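Local coordinates for protein sialidase B (Streptococcus pneumoniae serotype 4, PDB 4XJW) that cleaves terminal sialic acid residues from alpha-2,3-, alpha-2,6- and alpha-2,8-linked glycoconjugates as a family 33 sialidase and acts as an intramolecular trans-sialidase, at residues E264-Y269 and Y384-D389; Q280-A285 and L393-N398; L12-I17 and L162-I167. The protein carries 1 engineered substitution. All blocks are in the same frame, centred on the assembly; numbering follows the deposited sequence.

Interaction 1 (E264-Y269 and Y384-D389); sequences EEQLVY and YSVDFD
Q266 turns the end of its side chain onto the backbone of V386 and grips it with both amide atoms. Its OE1 accepts from V386 N at 2.7 Å, in the carbonyl plane and on a lone pair. The bond is nearly straight, with 168° at the hydrogen. Its NE2 donates to V386 O at 2.8 Å, and that oxygen lies a little out of the plane of the Q266 amide. The amide thus binds the N-H and the C=O of one residue. CG of Q266 stands beside its own backbone N (chi1 -79°), and the chain is extended beyond it, which brings the amide to strand 377-387.

E264 uses its backbone and its side chain. Its N donates to Y384 O at 2.9 Å. Its carboxylate comes alongside S385, and S385 OG donates to E264 OE1 at 2.6 Å. The hydroxyl meets this oxygen on the anti side, 29° out of the carboxylate plane. S385 OG also bonds N398 on the next strand.

V268 continues the contact with carbon alone. Its CG2 meets CG2 of V386 at 4.2 Å, the two side chains lying at a slant to each other. Its other methyl, CG1, lies 4.4 Å from CE2 of F388, at the edge of that ring and near its plane. W270 packs edge-to-face with the same ring.

The segments run in nearly the same direction, but residues 264-269 form no regular strand. Side chains supply three of the four hydrogen bonds. The two bonds from one amide fix the rotation of the Q266 end group. They also satisfy both backbone polar groups of V386, a buried residue, on the side where strand 377-387 faces the loop.

Interaction 2 (Q280-A285 and L393-N398); sequences QISGSA and LRERHN
E395 reaches from strand 394-398 to the backbone of the loop at I281-G283. Its CB points toward that loop. CG stands beside the backbone N (chi1 -54°), and the extended chain brings the carboxylate to the N-H groups of S282 and G283. CG2 of I281 lies against the carboxylate, 3.7 Å from OE1 of E395.

The S282 N-H is shared between the two oxygens, mainly with OE2 and weakly with OE1. Of the bonds between the two segments, the one from S282 N to E395 OE2 is the shortest, at 2.8 Å, with 156° at the hydrogen. OE2 is met on the syn side, 16° out of the carboxylate plane. The same oxygen lies 3.3 Å from I281 CA. G283 N adds a weak bond to E395 OE1 at 3.1 Å. The main outside partner of OE1 is the hydroxyl of Y263. The carboxylate is therefore held at both oxygens.

L393 sets its CD2 methyl against the Q280 carbonyl, 3.4 Å from Q280 O. That oxygen also accepts a bond from S282 OG at 2.8 Å.

The loop leads on to strand 286-294. At the start of 280-285, the Q280 side chain comes within about 6 Å of that of D232, the probable proton acceptor. A strand glutamate thus holds loop N-H groups where the inserted sheet of residues 324-414 meets a connection of the sialidase beta-propeller.

Interaction 3 (L12-I17 and L162-I167); sequences LNNKSI and LAKGSI
Strand 5-13 and the chain before strand 166-173 run antiparallel here. L12 and G165 form a hydrogen-bonded pair. L12 N donates to G165 O at 2.8 Å, and G165 N returns the bond to L12 O at 3.0 Å. N13 and K164 follow as a non-hydrogen-bonded pair. N14 N then donates to A163 O at 3.0 Å, where the first segment turns away from the sheet. The second segment bends at G165.

L12 is buried, and its side chain points to the opposite face from N13 and K164. Its CD1 packs on CG1 of I167 at 3.8 Å and also reaches CB of A163.

K164 NZ donates to N13 OD1 at 2.6 Å, in the carbonyl plane and on a lone pair. The lysine bends at chi2 (61°), which swings its chain over to the asparagine. A water lies within bonding distance of N13 OD1 and G165 O.

At the turn, L162 lays CD2 against the backbone of N14 and K15, 3.5 Å from K15 N. A second water accepts from that nitrogen and lies close to A163 O.

N44 binds both N14 OD1 and L162 O, and Q47 accepts from K164 N. Strand 5-13 pairs with 166-173 in one sheet. The chain then passes to strand 17-18 of another, where I17 bonds L150 of strand 147-150. I167 also touches L150. The contact thus lies where the chain crosses between sheets of the concanavalin-like N-terminal domain.

In the fold
Interactions 1 and 2 lie side by side, their centres 8 Å apart. Both join the loop between strands 255-256 and 286-294 to neighbouring strands of the inserted sheet. S385 probably bonds R396 across those strands, and D387 forms a salt bridge with R394. In both, side-chain groups bind backbone: an amide in interaction 1, a carboxylate in interaction 2. Interaction 3 stands apart in the N-terminal domain, about 43 Å from interaction 1 and 48 Å from interaction 2, centre to centre. It relies on backbone pairing within a sheet. All three are partly buried. Interaction 3 ranges furthest, from buried L12 to exposed N13 and N14, with waters at its outer side.

Interaction 1 (E264-Y269 and Y384-D389)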
ATOM      1  N   GLU A 264      -6.022 -16.708 -10.763  1.00 14.06           N
ATOM      2  CA  GLU A 264      -4.581 -16.729 -11.018  1.00 16.15           C
ATOM      3  C   GLU A 264      -3.881 -15.495 -10.434  1.00 16.12           C
ATOM      4  O   GLU A 264      -4.443 -14.405 -10.414  1.00 15.43           O
ATOM      5  CB  GLU A 264      -4.325 -16.818 -12.531  1.00 15.29           C
ATOM      6  CG  GLU A 264      -2.850 -16.829 -12.952  1.00 17.33           C
ATOM      7  CD  GLU A 264      -2.641 -16.579 -14.445  1.00 20.56           C
ATOM      8  OE1 GLU A 264      -3.597 -16.182 -15.143  1.00 22.23           O
ATOM      9  OE2 GLU A 264      -1.506 -16.777 -14.921  1.00 23.43           O
ATOM     10  N   GLU A 265      -2.652 -15.673  -9.958  1.00 17.97           N
ATOM     11  CA  GLU A 265      -1.830 -14.539  -9.555  1.00 14.64           C
ATOM     12  C   GLU A 265      -1.256 -13.885 -10.808  1.00 16.18           C
ATOM     13  O   GLU A 265      -0.271 -14.376 -11.377  1.00 18.96           O
ATOM     14  CB  GLU A 265      -0.704 -15.006  -8.627  1.00 15.41           C
ATOM     15  CG  GLU A 265      -1.193 -15.582  -7.298  1.00 19.44           C
ATOM     16  CD  GLU A 265      -0.327 -16.745  -6.818  1.00 25.94           C
ATOM     17  OE1 GLU A 265       0.771 -16.953  -7.385  1.00 30.44           O
ATOM     18  OE2 GLU A 265      -0.747 -17.447  -5.880  1.00 25.46           O
ATOM     19  N   GLN A 266      -1.875 -12.793 -11.250  1.00 15.93           N
ATOM     20  CA  GLN A 266      -1.478 -12.131 -12.487  1.00 13.94           C
ATOM     21  C   GLN A 266      -0.921 -10.747 -12.226  1.00 15.69           C
ATOM     22  O   GLN A 266      -1.515  -9.968 -11.476  1.00 13.77           O
ATOM     23  CB  GLN A 266      -2.684 -11.949 -13.404  1.00 15.35           C
ATOM     24  CG  GLN A 266      -3.116 -13.163 -14.172  1.00 20.11           C
ATOM     25  CD  GLN A 266      -4.413 -12.906 -14.902  1.00 16.63           C
ATOM     26  OE1 GLN A 266      -5.487 -13.163 -14.373  1.00 16.61           O
ATOM     27  NE2 GLN A 266      -4.320 -12.377 -16.119  1.00 24.87           N
ATOM     28  N   LEU A 267       0.192 -10.446 -12.883  1.00 13.40           N
ATOM     29  CA  LEU A 267       0.780  -9.117 -12.877  1.00 12.00           C
ATOM     30  C   LEU A 267       0.083  -8.334 -13.993  1.00 17.31           C
ATOM     31  O   LEU A 267       0.411  -8.490 -15.170  1.00 18.81           O
ATOM     32  CB  LEU A 267       2.294  -9.230 -13.116  1.00 15.55           C
ATOM     33  CG  LEU A 267       3.232  -8.084 -12.743  1.00 17.73           C
ATOM     34  CD1 LEU A 267       3.247  -7.870 -11.252  1.00 15.36           C
ATOM     35  CD2 LEU A 267       4.655  -8.364 -13.245  1.00 18.42           C
ATOM     36  N   VAL A 268      -0.899  -7.515 -13.625  1.00 12.25           N
ATOM     37  CA  VAL A 268      -1.728  -6.823 -14.610  1.00 13.86           C
ATOM     38  C   VAL A 268      -1.532  -5.322 -14.497  1.00 13.20           C
ATOM     39  O   VAL A 268      -1.484  -4.770 -13.392  1.00 12.97           O
ATOM     40  CB  VAL A 268      -3.230  -7.131 -14.405  1.00 16.42           C
ATOM     41  CG1 VAL A 268      -4.061  -6.541 -15.537  1.00 14.34           C
ATOM     42  CG2 VAL A 268      -3.452  -8.631 -14.307  1.00 19.55           C
ATOM     43  N   TYR A 269      -1.392  -4.663 -15.639  1.00 13.68           N
ATOM     44  CA  TYR A 269      -1.461  -3.214 -15.678  1.00 13.03           C
ATOM     45  C   TYR A 269      -2.930  -2.813 -15.602  1.00 16.21           C
ATOM     46  O   TYR A 269      -3.678  -3.001 -16.557  1.00 17.35           O
ATOM     47  CB  TYR A 269      -0.854  -2.675 -16.976  1.00 15.67           C
ATOM     48  CG  TYR A 269      -1.125  -1.205 -17.139  1.00 22.05           C
ATOM     49  CD1 TYR A 269      -0.351  -0.258 -16.475  1.00 18.57           C
ATOM     50  CD2 TYR A 269      -2.188  -0.757 -17.926  1.00 25.30           C
ATOM     51  CE1 TYR A 269      -0.623   1.098 -16.601  1.00 25.47           C
ATOM     52  CE2 TYR A 269      -2.459   0.590 -18.063  1.00 25.29           C
ATOM     53  CZ  TYR A 269      -1.671   1.514 -17.399  1.00 27.62           C
ATOM     54  OH  TYR A 269      -1.948   2.856 -17.541  1.00 29.51           O
ATOM     55  N   TYR A 384      -9.974 -18.911 -12.541  1.00 12.92           N
ATOM     56  CA  TYR A 384     -10.230 -17.774 -13.420  1.00 16.80           C
ATOM     57  C   TYR A 384      -8.967 -16.960 -13.656  1.00 14.93           C
ATOM     58  O   TYR A 384      -8.073 -16.922 -12.807  1.00 15.80           O
ATOM     59  CB  TYR A 384     -11.258 -16.833 -12.801  1.00 13.74           C
ATOM     60  CG  TYR A 384     -12.662 -17.382 -12.686  1.00 15.13           C
ATOM     61  CD1 TYR A 384     -13.047 -18.128 -11.578  1.00 14.76           C
ATOM     62  CD2 TYR A 384     -13.615 -17.120 -13.667  1.00 16.27           C
ATOM     63  CE1 TYR A 384     -14.340 -18.616 -11.457  1.00 17.47           C
ATOM     64  CE2 TYR A 384     -14.904 -17.603 -13.552  1.00 15.49           C
ATOM     65  CZ  TYR A 384     -15.262 -18.346 -12.448  1.00 18.80           C
ATOM     66  OH  TYR A 384     -16.550 -18.830 -12.331  1.00 22.04           O
ATOM     67  N   SER A 385      -8.923 -16.290 -14.803  1.00 14.19           N
ATOM     68  CA  SER A 385      -7.909 -15.287 -15.102  1.00 13.80           C
ATOM     69  C   SER A 385      -8.643 -14.027 -15.547  1.00 16.41           C
ATOM     70  O   SER A 385      -9.808 -14.094 -15.932  1.00 17.93           O
ATOM     71  CB  SER A 385      -6.991 -15.765 -16.220  1.00 16.47           C
ATOM     72  OG  SER A 385      -6.061 -16.733 -15.764  1.00 17.38           O
ATOM     73  N   VAL A 386      -7.971 -12.881 -15.503  1.00 15.18           N
ATOM     74  CA  VAL A 386      -8.584 -11.630 -15.943  1.00 14.53           C
ATOM     75  C   VAL A 386      -7.828 -10.993 -17.106  1.00 16.21           C
ATOM     76  O   VAL A 386      -6.626 -11.170 -17.244  1.00 15.99           O
ATOM     77  CB  VAL A 386      -8.733 -10.619 -14.786  1.00 15.99           C
ATOM     78  CG1 VAL A 386      -9.472 -11.244 -13.635  1.00 14.55           C
ATOM     79  CG2 VAL A 386      -7.377 -10.094 -14.341  1.00 16.88           C
ATOM     80  N   ASP A 387      -8.537 -10.245 -17.943  1.00 16.52           N
ATOM     81  CA  ASP A 387      -7.885  -9.510 -19.026  1.00 17.43           C
ATOM     82  C   ASP A 387      -8.741  -8.330 -19.473  1.00 15.75           C
ATOM     83  O   ASP A 387      -9.938  -8.257 -19.170  1.00 16.90           O
ATOM     84  CB  ASP A 387      -7.607 -10.422 -20.225  1.00 18.03           C
ATOM     85  CG  ASP A 387      -8.865 -10.758 -21.003  1.00 21.35           C
ATOM     86  OD1 ASP A 387      -9.238  -9.971 -21.902  1.00 20.59           O
ATOM     87  OD2 ASP A 387      -9.482 -11.803 -20.711  1.00 25.33           O
ATOM     88  N   PHE A 388      -8.113  -7.411 -20.200  1.00 16.30           N
ATOM     89  CA  PHE A 388      -8.794  -6.253 -20.762  1.00 18.50           C
ATOM     90  C   PHE A 388      -8.687  -6.286 -22.283  1.00 22.72           C
ATOM     91  O   PHE A 388      -8.818  -5.254 -22.936  1.00 25.15           O
ATOM     92  CB  PHE A 388      -8.165  -4.957 -20.246  1.00 17.20           C
ATOM     93  CG  PHE A 388      -8.507  -4.635 -18.815  1.00 14.04           C
ATOM     94  CD1 PHE A 388      -9.639  -3.900 -18.509  1.00 15.30           C
ATOM     95  CD2 PHE A 388      -7.691  -5.069 -17.779  1.00 17.80           C
ATOM     96  CE1 PHE A 388      -9.957  -3.592 -17.191  1.00 15.69           C
ATOM     97  CE2 PHE A 388      -8.000  -4.768 -16.466  1.00 17.09           C
ATOM     98  CZ  PHE A 388      -9.138  -4.037 -16.168  1.00 14.38           C
ATOM     99  N   ASP A 389      -8.439  -7.470 -22.841  1.00 24.71           N
ATOM    100  CA  ASP A 389      -8.243  -7.606 -24.290  1.00 26.89           C
ATOM    101  C   ASP A 389      -9.440  -7.144 -25.130  1.00 30.57           C
ATOM    102  O   ASP A 389      -9.274  -6.742 -26.285  1.00 30.38           O
ATOM    103  CB  ASP A 389      -7.878  -9.046 -24.652  1.00 24.11           C
ATOM    104  CG  ASP A 389      -6.551  -9.481 -24.059  1.00 29.41           C
ATOM    105  OD1 ASP A 389      -5.861  -8.628 -23.461  1.00 33.88           O
ATOM    106  OD2 ASP A 389      -6.198 -10.672 -24.202  1.00 35.68           O
TER

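Interaction 2 (Q280-A285 and L393-N398)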
ATOM      1  N   GLN A 280     -13.116  -3.602 -11.457  1.00 12.09           N
ATOM      2  CA  GLN A 280     -12.837  -4.273 -10.201  1.00 11.60           C
ATOM      3  C   GLN A 280     -13.098  -5.762 -10.346  1.00 13.88           C
ATOM      4  O   GLN A 280     -14.161  -6.155 -10.811  1.00 15.17           O
ATOM      5  CB  GLN A 280     -13.745  -3.669  -9.130  1.00 13.67           C
ATOM      6  CG  GLN A 280     -13.527  -4.180  -7.737  1.00 15.30           C
ATOM      7  CD  GLN A 280     -14.337  -3.406  -6.712  1.00 15.56           C
ATOM      8  OE1 GLN A 280     -15.396  -2.861  -7.030  1.00 20.76           O
ATOM      9  NE2 GLN A 280     -13.829  -3.331  -5.481  1.00 14.14           N
ATOM     10  N   ILE A 281     -12.124  -6.591  -9.970  1.00  9.88           N
ATOM     11  CA  ILE A 281     -12.286  -8.033 -10.030  1.00 12.99           C
ATOM     12  C   ILE A 281     -13.430  -8.407  -9.098  1.00 14.83           C
ATOM     13  O   ILE A 281     -13.395  -8.105  -7.908  1.00 12.51           O
ATOM     14  CB  ILE A 281     -11.012  -8.784  -9.605  1.00 10.51           C
ATOM     15  CG1 ILE A 281      -9.831  -8.412 -10.507  1.00 11.68           C
ATOM     16  CG2 ILE A 281     -11.273 -10.303  -9.624  1.00 12.04           C
ATOM     17  CD1 ILE A 281      -8.517  -9.160 -10.188  1.00 11.82           C
ATOM     18  N   SER A 282     -14.455  -9.044  -9.645  1.00 11.62           N
ATOM     19  CA  SER A 282     -15.714  -9.169  -8.924  1.00 14.13           C
ATOM     20  C   SER A 282     -16.136 -10.583  -8.554  1.00 13.18           C
ATOM     21  O   SER A 282     -17.156 -10.759  -7.889  1.00 15.59           O
ATOM     22  CB  SER A 282     -16.832  -8.472  -9.700  1.00 17.26           C
ATOM     23  OG  SER A 282     -16.583  -7.087  -9.818  1.00 18.29           O
ATOM     24  N   GLY A 283     -15.359 -11.585  -8.961  1.00 12.37           N
ATOM     25  CA  GLY A 283     -15.684 -12.964  -8.640  1.00 14.47           C
ATOM     26  C   GLY A 283     -14.660 -13.697  -7.786  1.00 12.59           C
ATOM     27  O   GLY A 283     -14.768 -14.911  -7.602  1.00 13.92           O
ATOM     28  N   SER A 284     -13.685 -12.962  -7.252  1.00 11.84           N
ATOM     29  CA  SER A 284     -12.583 -13.549  -6.482  1.00 10.84           C
ATOM     30  C   SER A 284     -12.757 -13.415  -4.986  1.00  9.74           C
ATOM     31  O   SER A 284     -13.269 -12.409  -4.489  1.00 12.40           O
ATOM     32  CB  SER A 284     -11.261 -12.893  -6.873  1.00 12.30           C
ATOM     33  OG  SER A 284     -10.176 -13.450  -6.140  1.00 11.25           O
ATOM     34  N   ALA A 285     -12.318 -14.441  -4.261  1.00 12.20           N
ATOM     35  CA  ALA A 285     -12.157 -14.332  -2.810  1.00 12.58           C
ATOM     36  C   ALA A 285     -10.904 -13.491  -2.537  1.00 12.53           C
ATOM     37  O   ALA A 285     -10.038 -13.340  -3.407  1.00 12.32           O
ATOM     38  CB  ALA A 285     -12.046 -15.716  -2.188  1.00 11.64           C
ATOM     39  N   LEU A 393     -12.981  -5.160 -18.574  1.00 19.64           N
ATOM     40  CA  LEU A 393     -12.531  -6.270 -17.744  1.00 15.66           C
ATOM     41  C   LEU A 393     -13.369  -7.520 -17.999  1.00 19.45           C
ATOM     42  O   LEU A 393     -14.604  -7.478 -17.976  1.00 23.45           O
ATOM     43  CB  LEU A 393     -12.590  -5.896 -16.262  1.00 18.72           C
ATOM     44  CG  LEU A 393     -12.336  -7.041 -15.276  1.00 16.55           C
ATOM     45  CD1 LEU A 393     -10.912  -7.534 -15.406  1.00 16.39           C
ATOM     46  CD2 LEU A 393     -12.642  -6.613 -13.846  1.00 17.66           C
ATOM     47  N   ARG A 394     -12.681  -8.626 -18.256  1.00 16.33           N
ATOM     48  CA  ARG A 394     -13.327  -9.917 -18.419  1.00 16.86           C
ATOM     49  C   ARG A 394     -12.692 -10.892 -17.449  1.00 16.85           C
ATOM     50  O   ARG A 394     -11.470 -10.922 -17.314  1.00 15.73           O
ATOM     51  CB  ARG A 394     -13.166 -10.410 -19.856  1.00 22.53           C
ATOM     52  CG  ARG A 394     -13.700 -11.813 -20.103  1.00 24.82           C
ATOM     53  CD  ARG A 394     -13.615 -12.167 -21.583  1.00 32.79           C
ATOM     54  NE  ARG A 394     -12.344 -11.734 -22.160  1.00 33.90           N
ATOM     55  CZ  ARG A 394     -12.087 -11.687 -23.464  1.00 34.44           C
ATOM     56  NH1 ARG A 394     -13.012 -12.057 -24.339  1.00 36.45           N
ATOM     57  NH2 ARG A 394     -10.904 -11.272 -23.894  1.00 29.44           N
ATOM     58  N   GLU A 395     -13.527 -11.660 -16.759  1.00 18.74           N
ATOM     59  CA  GLU A 395     -13.066 -12.667 -15.823  1.00 13.44           C
ATOM     60  C   GLU A 395     -13.522 -14.008 -16.364  1.00 20.35           C
ATOM     61  O   GLU A 395     -14.727 -14.254 -16.494  1.00 20.23           O
ATOM     62  CB  GLU A 395     -13.665 -12.395 -14.444  1.00 15.84           C
ATOM     63  CG  GLU A 395     -13.381 -10.967 -13.975  1.00 16.36           C
ATOM     64  CD  GLU A 395     -13.936 -10.641 -12.601  1.00 13.96           C
ATOM     65  OE1 GLU A 395     -14.080 -11.559 -11.767  1.00 15.88           O
ATOM     66  OE2 GLU A 395     -14.227  -9.442 -12.359  1.00 18.07           O
ATOM     67  N   ARG A 396     -12.572 -14.871 -16.700  1.00 16.49           N
ATOM     68  CA  ARG A 396     -12.942 -16.130 -17.331  1.00 21.04           C
ATOM     69  C   ARG A 396     -12.085 -17.328 -16.961  1.00 16.08           C
ATOM     70  O   ARG A 396     -10.898 -17.216 -16.643  1.00 18.17           O
ATOM     71  CB  ARG A 396     -12.957 -15.973 -18.844  1.00 24.76           C
ATOM     72  CG  ARG A 396     -11.653 -15.497 -19.401  1.00 23.79           C
ATOM     73  CD  ARG A 396     -11.660 -15.519 -20.920  1.00 32.49           C
ATOM     74  NE  ARG A 396     -10.337 -15.214 -21.451  1.00 37.02           N
ATOM     75  CZ  ARG A 396     -10.104 -14.795 -22.688  1.00 35.99           C
ATOM     76  NH1 ARG A 396     -11.111 -14.625 -23.536  1.00 40.16           N
ATOM     77  NH2 ARG A 396      -8.861 -14.545 -23.077  1.00 41.47           N
ATOM     78  N   HIS A 397     -12.725 -18.488 -17.013  1.00 19.88           N
ATOM     79  CA  HIS A 397     -12.064 -19.745 -16.735  1.00 19.52           C
ATOM     80  C   HIS A 397     -10.843 -19.968 -17.629  1.00 17.13           C
ATOM     81  O   HIS A 397     -10.858 -19.647 -18.822  1.00 16.55           O
ATOM     82  CB  HIS A 397     -13.077 -20.883 -16.878  1.00 18.61           C
ATOM     83  CG  HIS A 397     -14.018 -21.000 -15.721  1.00 19.97           C
ATOM     84  ND1 HIS A 397     -15.380 -21.130 -15.879  1.00 20.26           N
ATOM     85  CD2 HIS A 397     -13.790 -21.015 -14.384  1.00 21.00           C
ATOM     86  CE1 HIS A 397     -15.952 -21.215 -14.690  1.00 23.88           C
ATOM     87  NE2 HIS A 397     -15.009 -21.151 -13.766  1.00 21.29           N
ATOM     88  N   ASN A 398      -9.775 -20.504 -17.043  1.00 15.01           N
ATOM     89  CA  ASN A 398      -8.504 -20.603 -17.756  1.00 14.60           C
ATOM     90  C   ASN A 398      -7.992 -22.026 -18.001  1.00 19.32           C
ATOM     91  O   ASN A 398      -6.840 -22.215 -18.379  1.00 22.55           O
ATOM     92  CB  ASN A 398      -7.430 -19.774 -17.039  1.00 17.18           C
ATOM     93  CG  ASN A 398      -7.115 -20.299 -15.650  1.00 18.86           C
ATOM     94  OD1 ASN A 398      -7.337 -21.474 -15.343  1.00 17.77           O
ATOM     95  ND2 ASN A 398      -6.578 -19.432 -14.802  1.00 19.44           N
TER

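Interaction 3 (L12-I17 and L162-I167)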
ATOM      1  N   LEU A  12      18.077  26.196 -11.144  1.00 25.33           N
ATOM      2  CA  LEU A  12      16.847  26.628 -11.784  1.00 23.68           C
ATOM      3  C   LEU A  12      16.131  27.581 -10.834  1.00 23.99           C
ATOM      4  O   LEU A  12      15.470  27.159  -9.883  1.00 21.48           O
ATOM      5  CB  LEU A  12      15.966  25.420 -12.128  1.00 19.73           C
ATOM      6  CG  LEU A  12      16.649  24.279 -12.887  1.00 19.85           C
ATOM      7  CD1 LEU A  12      15.677  23.156 -13.157  1.00 19.15           C
ATOM      8  CD2 LEU A  12      17.255  24.761 -14.195  1.00 24.65           C
ATOM      9  N   ASN A  13      16.294  28.879 -11.071  1.00 24.83           N
ATOM     10  CA  ASN A  13      15.643  29.874 -10.236  1.00 28.60           C
ATOM     11  C   ASN A  13      14.670  30.718 -11.039  1.00 27.84           C
ATOM     12  O   ASN A  13      14.915  31.901 -11.276  1.00 28.64           O
ATOM     13  CB  ASN A  13      16.676  30.764  -9.540  1.00 31.57           C
ATOM     14  CG  ASN A  13      17.558  29.990  -8.577  1.00 28.76           C
ATOM     15  OD1 ASN A  13      17.090  29.489  -7.555  1.00 37.80           O
ATOM     16  ND2 ASN A  13      18.842  29.897  -8.894  1.00 35.35           N
ATOM     17  N   ASN A  14      13.563  30.096 -11.442  1.00 23.31           N
ATOM     18  CA  ASN A  14      12.550  30.731 -12.283  1.00 22.84           C
ATOM     19  C   ASN A  14      13.149  31.516 -13.441  1.00 24.64           C
ATOM     20  O   ASN A  14      12.796  32.670 -13.683  1.00 24.24           O
ATOM     21  CB  ASN A  14      11.597  31.580 -11.440  1.00 23.82           C
ATOM     22  CG  ASN A  14      10.809  30.741 -10.450  1.00 25.57           C
ATOM     23  OD1 ASN A  14       9.941  29.961 -10.839  1.00 23.66           O
ATOM     24  ND2 ASN A  14      11.119  30.886  -9.167  1.00 26.47           N
ATOM     25  N   LYS A  15      14.080  30.875 -14.138  1.00 22.36           N
ATOM     26  CA  LYS A  15      14.739  31.471 -15.289  1.00 24.67           C
ATOM     27  C   LYS A  15      15.344  30.384 -16.158  1.00 25.72           C
ATOM     28  O   LYS A  15      16.195  29.621 -15.703  1.00 25.08           O
ATOM     29  CB  LYS A  15      15.828  32.444 -14.830  1.00 25.40           C
ATOM     30  CG  LYS A  15      16.642  33.054 -15.960  1.00 27.30           C
ATOM     31  CD  LYS A  15      17.676  34.011 -15.401  1.00 29.75           C
ATOM     32  CE  LYS A  15      18.378  34.775 -16.506  1.00 28.46           C
ATOM     33  NZ  LYS A  15      19.194  35.884 -15.935  1.00 43.01           N
ATOM     34  N   SER A  16      14.899  30.321 -17.409  1.00 21.82           N
ATOM     35  CA  SER A  16      15.347  29.292 -18.332  1.00 21.43           C
ATOM     36  C   SER A  16      16.847  29.379 -18.579  1.00 27.95           C
ATOM     37  O   SER A  16      17.438  30.461 -18.541  1.00 29.06           O
ATOM     38  CB  SER A  16      14.603  29.401 -19.661  1.00 22.57           C
ATOM     39  OG  SER A  16      14.929  30.600 -20.328  1.00 31.71           O
ATOM     40  N   ILE A  17      17.457  28.225 -18.817  1.00 22.41           N
ATOM     41  CA  ILE A  17      18.853  28.142 -19.213  1.00 20.58           C
ATOM     42  C   ILE A  17      18.898  27.519 -20.606  1.00 26.60           C
ATOM     43  O   ILE A  17      18.379  26.421 -20.808  1.00 21.06           O
ATOM     44  CB  ILE A  17      19.652  27.289 -18.216  1.00 20.62           C
ATOM     45  CG1 ILE A  17      19.656  27.959 -16.839  1.00 23.85           C
ATOM     46  CG2 ILE A  17      21.076  27.052 -18.720  1.00 24.91           C
ATOM     47  CD1 ILE A  17      20.101  27.066 -15.700  1.00 24.61           C
ATOM     48  N   LEU A 162       8.176  27.752 -15.936  1.00 17.72           N
ATOM     49  CA  LEU A 162       9.395  28.073 -15.197  1.00 19.82           C
ATOM     50  C   LEU A 162       9.562  27.199 -13.956  1.00 17.65           C
ATOM     51  O   LEU A 162       8.607  26.966 -13.215  1.00 17.62           O
ATOM     52  CB  LEU A 162       9.414  29.552 -14.804  1.00 20.05           C
ATOM     53  CG  LEU A 162       9.847  30.537 -15.883  1.00 23.50           C
ATOM     54  CD1 LEU A 162       9.616  31.960 -15.396  1.00 20.35           C
ATOM     55  CD2 LEU A 162      11.315  30.325 -16.238  1.00 20.18           C
ATOM     56  N   ALA A 163      10.786  26.731 -13.740  1.00 17.85           N
ATOM     57  CA  ALA A 163      11.069  25.801 -12.651  1.00 15.38           C
ATOM     58  C   ALA A 163      11.913  26.366 -11.513  1.00 20.97           C
ATOM     59  O   ALA A 163      12.805  27.193 -11.726  1.00 21.29           O
ATOM     60  CB  ALA A 163      11.715  24.549 -13.204  1.00 16.97           C
ATOM     61  N   LYS A 164      11.624  25.887 -10.302  1.00 16.64           N
ATOM     62  CA  LYS A 164      12.461  26.130  -9.138  1.00 18.31           C
ATOM     63  C   LYS A 164      13.038  24.792  -8.689  1.00 18.39           C
ATOM     64  O   LYS A 164      12.283  23.878  -8.368  1.00 17.69           O
ATOM     65  CB  LYS A 164      11.629  26.728  -8.007  1.00 21.77           C
ATOM     66  CG  LYS A 164      12.416  27.022  -6.739  1.00 28.22           C
ATOM     67  CD  LYS A 164      13.527  28.033  -6.988  1.00 30.80           C
ATOM     68  CE  LYS A 164      14.136  28.512  -5.679  1.00 34.98           C
ATOM     69  NZ  LYS A 164      15.077  29.648  -5.889  1.00 37.84           N
ATOM     70  N   GLY A 165      14.363  24.682  -8.656  1.00 16.69           N
ATOM     71  CA  GLY A 165      15.022  23.439  -8.312  1.00 19.61           C
ATOM     72  C   GLY A 165      16.436  23.470  -8.837  1.00 18.43           C
ATOM     73  O   GLY A 165      16.965  24.545  -9.108  1.00 21.72           O
ATOM     74  N   SER A 166      17.056  22.304  -8.981  1.00 17.60           N
ATOM     75  CA  SER A 166      18.388  22.255  -9.553  1.00 18.44           C
ATOM     76  C   SER A 166      18.605  20.961 -10.312  1.00 19.08           C
ATOM     77  O   SER A 166      18.091  19.910  -9.934  1.00 19.43           O
ATOM     78  CB  SER A 166      19.466  22.422  -8.478  1.00 21.14           C
ATOM     79  OG  SER A 166      19.470  21.336  -7.572  1.00 24.60           O
ATOM     80  N   ILE A 167      19.356  21.047 -11.399  1.00 17.03           N
ATOM     81  CA  ILE A 167      19.741  19.864 -12.143  1.00 18.90           C
ATOM     82  C   ILE A 167      21.225  19.618 -11.900  1.00 20.83           C
ATOM     83  O   ILE A 167      22.077  20.317 -12.450  1.00 22.18           O
ATOM     84  CB  ILE A 167      19.449  20.023 -13.636  1.00 17.20           C
ATOM     85  CG1 ILE A 167      17.954  20.226 -13.862  1.00 22.20           C
ATOM     86  CG2 ILE A 167      19.954  18.819 -14.428  1.00 21.08           C
ATOM     87  CD1 ILE A 167      17.600  20.483 -15.293  1.00 17.58           C
TER
HETATM   88  O   HOH W   1      17.923  26.651  -7.325  1.00 33.04           O
HETATM   89  O   HOH W   2      13.854  32.206  -7.636  1.00 34.17           O
HETATM   90  O   HOH W   3      13.837  27.966 -14.062  1.00 19.60           O